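Local atomic coordinates of F1 capsule-anchoring protein (Yersinia pestis, PDB entry 2XET), a protein that acts as the outer-membrane usher for F1 capsular antigen, its C-terminal domain probably helping to assemble the antigen. Residues K14-P17 against F18-V22. Residues are numbered along the deposited sequence; the frame is centred on the assembly and turned at random.
Sequences KPVP and FGSIV
Pro17 offers Ser20 two surfaces, its puckered pyrrolidine ring and its planar carbonyl. The hydroxyl oxygen lies over one face of the ring, with Ser20 OG 3.4 Å from Pro17 CB and 3.6 Å from Pro17 CD. The carbonyl likewise receives both of its donors from one face. Ser20 OG gives a short bond of 2.7 Å to Pro17 O, tilted 23° from the carbonyl plane, while Ser20 N bonds to that same Pro17 O at 3.1 Å from further above the plane, with a nearly straight N-H (164°). Phe18, at the second position of the turn, directs its CB away from Lys14-Pro17 and takes little part.

This is a worked example of a type II beta turn, Pro17 to Ser20, whose closing backbone bond is doubled by a side chain. Gly19 takes the third position with a positive phi, where a CB would press on the carbonyl oxygen of Phe18. Because Ser20 OG stands beside its own backbone N (chi1 -55°), hydroxyl and amide can grip one acceptor together, which fixes the rotation of the hydroxyl. Val16 adds an apolar neighbour: Val16 CG1, opposite its backbone N across the CA-CB bond, meets Ser20 OG at 3.3 Å, which sets a methyl against this buried hydroxyl.

The turn leads from the loop after strand 2-10 into strand 21-24 of this transthyretin-clan domain. Val16 and Ser20 both rest on Val53 of strand 48-54, Trp55 touches Pro17 and Ser20, and Val16 reaches Leu8 of strand 2-10.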
# COMPACT_ATOMS: atom_id res chain seq x y z
N LYS A 14 12.15 -3.22 8.06
CA LYS A 14 12.07 -1.79 8.41
C LYS A 14 10.65 -1.27 8.09
O LYS A 14 10.03 -1.73 7.13
CB LYS A 14 13.13 -0.95 7.67
CG LYS A 14 14.61 -1.38 7.92
CD LYS A 14 15.60 -0.49 7.15
CE LYS A 14 17.06 -0.88 7.41
NZ LYS A 14 17.49 -2.02 6.58
N PRO A 15 10.18 -0.26 8.82
CA PRO A 15 8.93 0.41 8.41
C PRO A 15 9.13 1.09 7.06
O PRO A 15 10.25 1.48 6.69
CB PRO A 15 8.70 1.46 9.52
CG PRO A 15 9.69 1.11 10.65
CD PRO A 15 10.82 0.38 9.99
N VAL A 16 8.04 1.28 6.32
CA VAL A 16 8.12 2.06 5.08
C VAL A 16 8.29 3.54 5.51
O VAL A 16 7.63 3.99 6.44
CB VAL A 16 6.86 1.90 4.24
CG1 VAL A 16 6.78 2.97 3.12
CG2 VAL A 16 6.80 0.49 3.62
N PRO A 17 9.20 4.27 4.86
CA PRO A 17 9.43 5.68 5.24
C PRO A 17 8.15 6.56 5.28
O PRO A 17 7.32 6.50 4.37
CB PRO A 17 10.38 6.17 4.15
CG PRO A 17 11.16 4.96 3.79
CD PRO A 17 10.14 3.82 3.82
N PHE A 18 8.03 7.33 6.36
CA PHE A 18 6.99 8.36 6.51
C PHE A 18 7.06 9.29 5.29
O PHE A 18 8.10 9.91 5.03
CB PHE A 18 7.27 9.12 7.83
CG PHE A 18 6.29 10.23 8.14
CD1 PHE A 18 5.01 10.26 7.59
CD2 PHE A 18 6.64 11.23 9.06
CE1 PHE A 18 4.10 11.28 7.89
CE2 PHE A 18 5.75 12.27 9.40
CZ PHE A 18 4.47 12.31 8.81
N GLY A 19 5.98 9.35 4.52
CA GLY A 19 5.94 10.23 3.33
C GLY A 19 6.07 9.54 1.98
O GLY A 19 5.92 10.18 0.93
N SER A 20 6.37 8.23 2.01
CA SER A 20 6.41 7.45 0.77
C SER A 20 5.09 7.55 0.00
O SER A 20 3.99 7.56 0.59
CB SER A 20 6.72 5.98 1.05
OG SER A 20 7.92 5.82 1.79
N ILE A 21 5.21 7.58 -1.31
CA ILE A 21 4.03 7.72 -2.16
C ILE A 21 3.53 6.35 -2.64
O ILE A 21 4.31 5.52 -3.12
CB ILE A 21 4.30 8.64 -3.34
CG1 ILE A 21 4.72 10.07 -2.85
CG2 ILE A 21 3.08 8.71 -4.25
CD1 ILE A 21 3.68 10.77 -2.02
N VAL A 22 2.22 6.12 -2.48
CA VAL A 22 1.61 4.85 -2.86
C VAL A 22 0.90 5.06 -4.18
O VAL A 22 0.14 6.02 -4.32
CB VAL A 22 0.60 4.37 -1.81
CG1 VAL A 22 -0.05 3.04 -2.22
CG2 VAL A 22 1.28 4.24 -0.45